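Side-chain contact in putative fructose-bisphosphate aldolase (Coccidioides immitis, PDB 3PM6), which belongs by name and family to the class II fructose-bisphosphate aldolases, zinc-containing proteins built on a TIM barrel: residues N13-L18 / P53-L58. Sequence-based numbering, arbitrary orientation.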
loop_
_atom_site.group_PDB
_atom_site.type_symbol
_atom_site.label_atom_id
_atom_site.label_comp_id
_atom_site.label_asym_id
_atom_site.label_seq_id
_atom_site.Cartn_x
_atom_site.Cartn_y
_atom_site.Cartn_z
ATOM N N ASN A 13 22.911 10.109 -0.398
ATOM C CA ASN A 13 22.037 9.099 0.215
ATOM C C ASN A 13 21.259 9.609 1.432
ATOM O O ASN A 13 21.860 10.166 2.357
ATOM C CB ASN A 13 22.804 7.845 0.617
ATOM C CG ASN A 13 21.881 6.754 1.077
ATOM O OD1 ASN A 13 21.531 6.703 2.250
ATOM N ND2 ASN A 13 21.420 5.918 0.147
ATOM N N ARG A 14 19.940 9.384 1.423
ATOM C CA ARG A 14 19.035 9.895 2.467
ATOM C C ARG A 14 19.056 9.112 3.807
ATOM O O ARG A 14 18.676 9.661 4.847
ATOM C CB ARG A 14 17.577 9.950 1.952
ATOM C CG ARG A 14 17.219 11.101 0.989
ATOM C CD ARG A 14 15.746 11.003 0.538
ATOM N NE ARG A 14 14.796 11.252 1.642
ATOM C CZ ARG A 14 13.852 10.403 2.058
ATOM N NH1 ARG A 14 13.685 9.204 1.481
ATOM N NH2 ARG A 14 13.068 10.743 3.066
ATOM N N ALA A 15 19.451 7.838 3.774
ATOM C CA ALA A 15 19.434 6.993 4.984
ATOM C C ALA A 15 20.642 7.247 5.891
ATOM O O ALA A 15 20.512 7.293 7.112
ATOM C CB ALA A 15 19.350 5.509 4.602
ATOM N N LEU A 16 21.819 7.439 5.295
ATOM C CA LEU A 16 23.066 7.618 6.073
ATOM C C LEU A 16 23.011 8.677 7.185
ATOM O O LEU A 16 23.407 8.400 8.330
ATOM C CB LEU A 16 24.270 7.870 5.145
ATOM C CG LEU A 16 24.664 6.763 4.161
ATOM C CD1 LEU A 16 25.951 7.140 3.476
ATOM C CD2 LEU A 16 24.796 5.404 4.870
ATOM N N PRO A 17 22.551 9.904 6.872
ATOM C CA PRO A 17 22.583 10.918 7.940
ATOM C C PRO A 17 21.815 10.496 9.197
ATOM O O PRO A 17 22.231 10.828 10.313
ATOM C CB PRO A 17 21.921 12.146 7.294
ATOM C CG PRO A 17 22.078 11.965 5.862
ATOM C CD PRO A 17 22.087 10.477 5.591
ATOM N N LEU A 18 20.713 9.775 9.036
ATOM C CA LEU A 18 19.894 9.369 10.183
ATOM C C LEU A 18 20.671 8.619 11.250
ATOM O O LEU A 18 20.529 8.944 12.428
ATOM C CB LEU A 18 18.667 8.538 9.767
ATOM C CG LEU A 18 17.398 9.218 9.261
ATOM C CD1 LEU A 18 17.643 10.137 8.054
ATOM C CD2 LEU A 18 16.310 8.191 8.919
ATOM N N PRO A 53 12.404 10.854 13.538
ATOM C CA PRO A 53 12.849 10.151 12.355
ATOM C C PRO A 53 12.373 8.700 12.449
ATOM O O PRO A 53 11.984 8.256 13.530
ATOM C CB PRO A 53 14.360 10.201 12.501
ATOM C CG PRO A 53 14.568 10.176 14.009
ATOM C CD PRO A 53 13.538 11.179 14.422
ATOM N N ALA A 54 12.375 7.982 11.327
ATOM C CA ALA A 54 11.969 6.571 11.300
ATOM C C ALA A 54 12.460 5.946 10.032
ATOM O O ALA A 54 12.919 6.630 9.150
ATOM C CB ALA A 54 10.410 6.411 11.385
ATOM N N MET A 55 12.377 4.626 9.950
ATOM C CA MET A 55 12.620 3.946 8.700
ATOM C C MET A 55 11.488 2.973 8.490
ATOM O O MET A 55 10.998 2.344 9.440
ATOM C CB MET A 55 13.978 3.219 8.713
ATOM C CG MET A 55 15.181 4.143 8.668
ATOM S SD MET A 55 16.783 3.223 8.691
ATOM C CE MET A 55 17.891 4.621 8.419
ATOM N N ILE A 56 11.071 2.845 7.248
ATOM C CA ILE A 56 10.062 1.850 6.896
ATOM C C ILE A 56 10.866 0.646 6.335
ATOM O O ILE A 56 11.685 0.812 5.422
ATOM C CB ILE A 56 9.053 2.423 5.836
ATOM C CG1 ILE A 56 8.259 3.624 6.389
ATOM C CG2 ILE A 56 8.139 1.343 5.264
ATOM C CD1 ILE A 56 7.419 4.304 5.350
ATOM N N LEU A 57 10.658 -0.541 6.914
ATOM C CA LEU A 57 11.328 -1.737 6.417
ATOM C C LEU A 57 10.388 -2.631 5.634
ATOM O O LEU A 57 9.299 -2.930 6.093
ATOM C CB LEU A 57 11.987 -2.517 7.573
ATOM C CG LEU A 57 13.377 -2.009 7.957
ATOM C CD1 LEU A 57 13.318 -0.487 8.359
ATOM C CD2 LEU A 57 13.938 -2.820 9.108
ATOM N N LEU A 58 10.794 -3.058 4.443
ATOM C CA LEU A 58 10.017 -4.044 3.700
ATOM C C LEU A 58 10.846 -5.322 3.585
ATOM O O LEU A 58 12.074 -5.248 3.611
ATOM C CB LEU A 58 9.643 -3.502 2.313
ATOM C CG LEU A 58 8.620 -2.349 2.276
ATOM C CD1 LEU A 58 8.600 -1.830 0.856
ATOM C CD2 LEU A 58 7.184 -2.834 2.683
#
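Residues 13-18, leading into helix 16-24, approach barrel strand 54-58, the CA atoms of Leu18 and Pro53 lying 7.4 Å apart and those of Ala15 and Met55 8.3 Å. In this closed, parallel eight-stranded TIM barrel the strand runs between 29-33 and 85-92, and the helix precedes the first of the eight, so the contact packs an N-terminal helix against the second strand. It is buried and made by van der Waals contact, with no hydrogen bond across it. Leu18 and Met55 reach toward each other tip to tip, CD2 of Leu18 ending 3.9 Å from CE of Met55. Met55 delivers this terminal methyl on a chain extended beyond CG (chi2 180°, chi3 173°). The same CE lies 4.2 Å from CB of Ala15 and close to that residue's carbonyl oxygen, which also accepts a weak hydrogen bond from Leu18 N. On the strand side, Leu18 CD2 rests 3.7 Å from the backbone O of Ala54. Ile29 of strand 29-33 touches both Leu18 and Met55, and Thr86 of strand 85-92 meets Ala15 and Met55, so both neighbouring strands take part in the packing. The turn carrying Ala15 is capped by Asn13, whose ND2 donates hydrogen bonds to the backbone oxygens of Asp115 and Gly144. Asn13 OD1 takes two amides: Leu16 N in its carbonyl plane at 3.1 Å, and Ala15 N from above that plane at 2.8 Å.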